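Local structure of acetyl xylan esterase (Metagenome, 6XYC) at residues 15-20 against 94-99; 220-225 against 243-248. The protein probably removes acetyl and feruloyl groups from xylan, as a bifunctional carbohydrate esterase of the alpha/beta-hydrolase fold from a gut microbe. One frame throughout, in Å; residues are numbered along the deposited sequence.

Interaction 1: 15-20 against 94-99; sequences VNYASD and VKAAIR
The ring of Tyr17 lies flat on helix 89-103 of the alpha/beta-hydrolase fold, with Ala97 CB over one face, 3.8 Å from the ring centroid and 1° off the ring normal, a CH-pi contact. The ring also meets that of His25, the planes at about 55°. Ala96 CB adds an apolar touch at Tyr17 CE1, 3.9 Å away, and Tyr17 CD1 comes within 3.5 Å of the backbone N of Ala97. Two successive alanines suit the site, since their short side chains let the ring settle close to the helix backbone. Tyr17 CG sits between its backbone N and carbonyl carbon (chi1 62°), a torsion that brings the ring over Ala97. The Tyr17 hydroxyl hydrogen-bonds the backbone carbonyl oxygen of Asn78, which satisfies this buried end. The turn that carries Tyr17 away from strand 8-16 is held by Asn16, whose OD1 accepts from Ala18 N at 3.0 Å in an Asx turn and from Asp20 N at 2.9 Å, the two donors arriving from opposite faces of the amide plane. Asn16 ND2 donates to Asp20 OD2. One water bridges the two backbones, donating to Tyr17 O and Ala96 O, each at 2.7 Å.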
loop_
_atom_site.group_PDB
_atom_site.type_symbol
_atom_site.label_atom_id
_atom_site.label_comp_id
_atom_site.label_asym_id
_atom_site.label_seq_id
_atom_site.Cartn_x
_atom_site.Cartn_y
_atom_site.Cartn_z
ATOM N N VAL A 15 -2.823 8.839 -15.912
ATOM C CA VAL A 15 -2.195 10.103 -15.555
ATOM C C VAL A 15 -0.816 9.784 -14.998
ATOM O O VAL A 15 -0.690 9.029 -14.029
ATOM C CB VAL A 15 -3.046 10.864 -14.530
ATOM C CG1 VAL A 15 -2.339 12.120 -14.085
ATOM C CG2 VAL A 15 -4.425 11.168 -15.113
ATOM N N ASN A 16 0.222 10.325 -15.625
ATOM C CA ASN A 16 1.580 10.102 -15.149
ATOM C C ASN A 16 1.839 10.987 -13.936
ATOM O O ASN A 16 1.571 12.193 -13.970
ATOM C CB ASN A 16 2.594 10.393 -16.252
ATOM C CG ASN A 16 4.003 9.992 -15.859
ATOM O OD1 ASN A 16 4.723 10.764 -15.223
ATOM N ND2 ASN A 16 4.400 8.774 -16.225
ATOM N N TYR A 17 2.351 10.387 -12.860
ATOM C CA TYR A 17 2.597 11.116 -11.624
ATOM C C TYR A 17 4.067 11.440 -11.401
ATOM O O TYR A 17 4.392 12.124 -10.423
ATOM C CB TYR A 17 2.039 10.334 -10.420
ATOM C CG TYR A 17 2.656 8.968 -10.163
ATOM C CD1 TYR A 17 3.918 8.849 -9.599
ATOM C CD2 TYR A 17 1.954 7.802 -10.455
ATOM C CE1 TYR A 17 4.476 7.611 -9.352
ATOM C CE2 TYR A 17 2.505 6.559 -10.212
ATOM C CZ TYR A 17 3.762 6.472 -9.658
ATOM O OH TYR A 17 4.321 5.237 -9.415
ATOM N N ALA A 18 4.963 10.977 -12.274
ATOM C CA ALA A 18 6.394 11.204 -12.118
ATOM C C ALA A 18 6.965 12.137 -13.179
ATOM O O ALA A 18 8.192 12.237 -13.308
ATOM C CB ALA A 18 7.148 9.874 -12.152
ATOM N N SER A 19 6.113 12.814 -13.946
ATOM C CA SER A 19 6.573 13.715 -14.996
ATOM C C SER A 19 7.535 13.005 -15.945
ATOM O O SER A 19 8.527 13.577 -16.403
ATOM C CB SER A 19 7.233 14.960 -14.398
ATOM O OG SER A 19 6.327 15.700 -13.605
ATOM N N ASP A 20 7.258 11.731 -16.221
ATOM C CA ASP A 20 8.041 10.999 -17.206
ATOM C C ASP A 20 7.115 10.288 -18.182
ATOM O O ASP A 20 5.917 10.585 -18.241
ATOM C CB ASP A 20 9.002 10.015 -16.525
ATOM C CG ASP A 20 8.296 8.938 -15.727
ATOM O OD1 ASP A 20 8.916 8.455 -14.757
ATOM O OD2 ASP A 20 7.161 8.547 -16.065
ATOM N N VAL A 94 5.557 4.931 -4.836
ATOM C CA VAL A 94 4.376 5.220 -4.028
ATOM C C VAL A 94 4.451 6.639 -3.477
ATOM O O VAL A 94 3.484 7.403 -3.545
ATOM C CB VAL A 94 4.232 4.187 -2.896
ATOM C CG1 VAL A 94 3.065 4.567 -1.988
ATOM C CG2 VAL A 94 4.053 2.793 -3.468
ATOM N N LYS A 95 5.610 7.019 -2.926
ATOM C CA LYS A 95 5.745 8.354 -2.351
ATOM C C LYS A 95 5.509 9.428 -3.406
ATOM O O LYS A 95 4.848 10.437 -3.142
ATOM C CB LYS A 95 7.129 8.504 -1.715
ATOM C CG LYS A 95 7.400 7.525 -0.573
ATOM C CD LYS A 95 6.807 7.999 0.750
ATOM C CE LYS A 95 7.068 6.990 1.856
ATOM N NZ LYS A 95 6.900 7.574 3.222
ATOM N N ALA A 96 6.025 9.215 -4.617
ATOM C CA ALA A 96 5.823 10.181 -5.689
ATOM C C ALA A 96 4.354 10.279 -6.063
ATOM O O ALA A 96 3.843 11.369 -6.335
ATOM C CB ALA A 96 6.657 9.795 -6.913
ATOM N N ALA A 97 3.653 9.147 -6.080
ATOM C CA ALA A 97 2.226 9.186 -6.369
ATOM C C ALA A 97 1.477 9.974 -5.304
ATOM O O ALA A 97 0.578 10.758 -5.623
ATOM C CB ALA A 97 1.664 7.765 -6.463
ATOM N N ILE A 98 1.823 9.764 -4.030
ATOM C CA ILE A 98 1.181 10.495 -2.941
ATOM C C ILE A 98 1.404 11.994 -3.108
ATOM O O ILE A 98 0.477 12.801 -2.966
ATOM C CB ILE A 98 1.712 10.004 -1.583
ATOM C CG1 ILE A 98 1.265 8.569 -1.306
ATOM C CG2 ILE A 98 1.239 10.932 -0.479
ATOM C CD1 ILE A 98 2.079 7.880 -0.241
ATOM N N ARG A 99 2.648 12.392 -3.384
ATOM C CA ARG A 99 2.951 13.809 -3.565
ATOM C C ARG A 99 2.168 14.394 -4.734
ATOM O O ARG A 99 1.699 15.538 -4.672
ATOM C CB ARG A 99 4.452 13.991 -3.790
ATOM C CG ARG A 99 5.325 13.644 -2.591
ATOM C CD ARG A 99 6.735 14.194 -2.761
ATOM N NE ARG A 99 7.431 13.632 -3.919
ATOM C CZ ARG A 99 8.192 12.544 -3.882
ATOM N NH1 ARG A 99 8.360 11.884 -2.744
ATOM N NH2 ARG A 99 8.787 12.111 -4.986
HETATM O O HOH W 1 5.096 13.105 -7.965
#

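Interaction 2: 220-225 against 243-248; sequences PDILII and NVYDNA
Strand 222-227 and helix 236-248, the first two elements of a beta-alpha-beta unit, meet here through Ile222 and Tyr245. Ile222 CG2 stands over one face of the Tyr245 ring, 3.6 Å from the centroid and 18° off the normal, a CH-pi contact displaced toward the rim. Its closest approach is to Tyr245 CE2, at 3.5 Å. The two side chains cross at about a right angle. With CG1 anti to the backbone N (chi1 -173°), Ile222 turns its other branch, CG2, to the ring, while CD1 reaches to 3.9 Å from Tyr245 OH. The unit closes with strand 252-257, parallel to 222-227, and Ala252 on it touches both side chains. A branched residue suits the strand, offering one methyl to the ring and another to its hydroxyl end, and tyrosine suits the helix because it is long enough to span the gap and ends in a polar group. That hydroxyl donates to a water in the ring plane, 2.8 Å from Tyr245 OH, and the water in turn donates a hydrogen bond to Pro220 O, 2.6 Å from the water oxygen. Were Tyr245 an alanine, Ile222 CG2 would probably lose its aromatic cover and Pro220 O its water-borne link to the helix.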
loop_
_atom_site.group_PDB
_atom_site.type_symbol
_atom_site.label_atom_id
_atom_site.label_comp_id
_atom_site.label_asym_id
_atom_site.label_seq_id
_atom_site.Cartn_x
_atom_site.Cartn_y
_atom_site.Cartn_z
ATOM N N PRO A 220 0.213 6.536 11.760
ATOM C CA PRO A 220 -1.242 6.539 11.549
ATOM C C PRO A 220 -1.844 5.184 11.898
ATOM O O PRO A 220 -1.173 4.149 11.867
ATOM C CB PRO A 220 -1.395 6.856 10.052
ATOM C CG PRO A 220 -0.040 6.567 9.441
ATOM C CD PRO A 220 0.963 6.840 10.528
ATOM N N ASP A 221 -3.132 5.198 12.242
ATOM C CA ASP A 221 -3.832 3.962 12.568
ATOM C C ASP A 221 -3.819 3.011 11.378
ATOM O O ASP A 221 -3.834 3.431 10.215
ATOM C CB ASP A 221 -5.281 4.248 12.962
ATOM C CG ASP A 221 -5.395 5.004 14.269
ATOM O OD1 ASP A 221 -4.359 5.443 14.803
ATOM O OD2 ASP A 221 -6.533 5.158 14.754
ATOM N N ILE A 222 -3.823 1.712 11.666
ATOM C CA ILE A 222 -3.825 0.705 10.613
ATOM C C ILE A 222 -4.923 -0.316 10.872
ATOM O O ILE A 222 -5.190 -0.681 12.022
ATOM C CB ILE A 222 -2.453 0.006 10.493
ATOM C CG1 ILE A 222 -2.435 -0.906 9.268
ATOM C CG2 ILE A 222 -2.140 -0.808 11.748
ATOM C CD1 ILE A 222 -1.052 -1.449 8.914
ATOM N N LEU A 223 -5.564 -0.762 9.794
ATOM C CA LEU A 223 -6.446 -1.920 9.810
ATOM C C LEU A 223 -5.779 -3.029 9.012
ATOM O O LEU A 223 -5.369 -2.817 7.864
ATOM C CB LEU A 223 -7.815 -1.581 9.217
ATOM C CG LEU A 223 -8.801 -2.743 9.059
ATOM C CD1 LEU A 223 -9.303 -3.249 10.389
ATOM C CD2 LEU A 223 -9.969 -2.303 8.179
ATOM N N ILE A 224 -5.661 -4.204 9.623
ATOM C CA ILE A 224 -5.001 -5.357 9.020
ATOM C C ILE A 224 -6.047 -6.449 8.829
ATOM O O ILE A 224 -6.769 -6.792 9.773
ATOM C CB ILE A 224 -3.841 -5.867 9.894
ATOM C CG1 ILE A 224 -2.879 -4.731 10.247
ATOM C CG2 ILE A 224 -3.109 -7.005 9.193
ATOM C CD1 ILE A 224 -2.028 -5.029 11.459
ATOM N N ILE A 225 -6.119 -6.998 7.619
ATOM C CA ILE A 225 -7.083 -8.037 7.279
ATOM C C ILE A 225 -6.325 -9.188 6.632
ATOM O O ILE A 225 -5.589 -8.981 5.659
ATOM C CB ILE A 225 -8.179 -7.508 6.336
ATOM C CG1 ILE A 225 -8.803 -6.231 6.899
ATOM C CG2 ILE A 225 -9.246 -8.565 6.126
ATOM C CD1 ILE A 225 -9.756 -5.539 5.967
ATOM N N ASN A 243 1.054 -7.502 16.720
ATOM C CA ASN A 243 1.817 -7.557 17.962
ATOM C C ASN A 243 2.792 -6.392 18.063
ATOM O O ASN A 243 2.963 -5.809 19.139
ATOM C CB ASN A 243 2.561 -8.892 18.058
ATOM C CG ASN A 243 3.448 -8.985 19.288
ATOM O OD1 ASN A 243 4.579 -8.506 19.298
ATOM N ND2 ASN A 243 2.933 -9.623 20.329
ATOM N N VAL A 244 3.436 -6.034 16.951
ATOM C CA VAL A 244 4.395 -4.935 16.958
ATOM C C VAL A 244 3.686 -3.600 17.175
ATOM O O VAL A 244 4.165 -2.751 17.939
ATOM C CB VAL A 244 5.218 -4.948 15.654
ATOM C CG1 VAL A 244 5.980 -3.646 15.499
ATOM C CG2 VAL A 244 6.156 -6.159 15.633
ATOM N N TYR A 245 2.542 -3.386 16.520
ATOM C CA TYR A 245 1.786 -2.164 16.774
ATOM C C TYR A 245 1.353 -2.090 18.234
ATOM O O TYR A 245 1.488 -1.046 18.882
ATOM C CB TYR A 245 0.572 -2.086 15.847
ATOM C CG TYR A 245 0.844 -1.362 14.545
ATOM C CD1 TYR A 245 1.528 -1.992 13.518
ATOM C CD2 TYR A 245 0.422 -0.049 14.348
ATOM C CE1 TYR A 245 1.780 -1.350 12.326
ATOM C CE2 TYR A 245 0.677 0.609 13.151
ATOM C CZ TYR A 245 1.361 -0.056 12.150
ATOM O OH TYR A 245 1.624 0.570 10.956
ATOM N N ASP A 246 0.835 -3.198 18.768
ATOM C CA ASP A 246 0.435 -3.250 20.171
ATOM C C ASP A 246 1.595 -2.872 21.086
ATOM O O ASP A 246 1.455 -2.025 21.975
ATOM C CB ASP A 246 -0.085 -4.648 20.511
ATOM C CG ASP A 246 -1.467 -4.919 19.946
ATOM O OD1 ASP A 246 -1.956 -6.059 20.097
ATOM O OD2 ASP A 246 -2.077 -3.999 19.360
ATOM N N ASN A 247 2.758 -3.480 20.867
ATOM C CA ASN A 247 3.887 -3.279 21.769
ATOM C C ASN A 247 4.554 -1.926 21.570
ATOM O O ASN A 247 5.242 -1.450 22.480
ATOM C CB ASN A 247 4.920 -4.392 21.580
ATOM C CG ASN A 247 4.588 -5.638 22.378
ATOM O OD1 ASN A 247 4.407 -5.581 23.594
ATOM N ND2 ASN A 247 4.508 -6.773 21.698
ATOM N N ALA A 248 4.372 -1.293 20.410
ATOM C CA ALA A 248 4.943 0.027 20.171
ATOM C C ALA A 248 4.048 1.151 20.672
ATOM O O ALA A 248 4.440 2.318 20.584
ATOM C CB ALA A 248 5.219 0.225 18.675
HETATM O O HOH W 2 0.616 3.066 10.267
#

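Interaction 1 closes before interaction 2 opens along the chain, and the two lie on opposite sides of its centre, with their own centres 27 Å apart and their nearest atoms about 9 Å apart. They do not touch, but both reach the same large mixed sheet. Segment 15-20 leaves strand 8-16, which pairs antiparallel with 26-32, whereas 222-227 runs parallel between 164-168 and 252-257. Helix 89-103 packs on strand 39-45 through Val94 and Ile98; helix 236-248 connects 222-227 to 252-257. Within one alpha/beta-hydrolase fold, interaction 1 thus packs helix 89-103 against the turn that follows a strand, and interaction 2 packs helix 236-248 on a strand of the sheet itself.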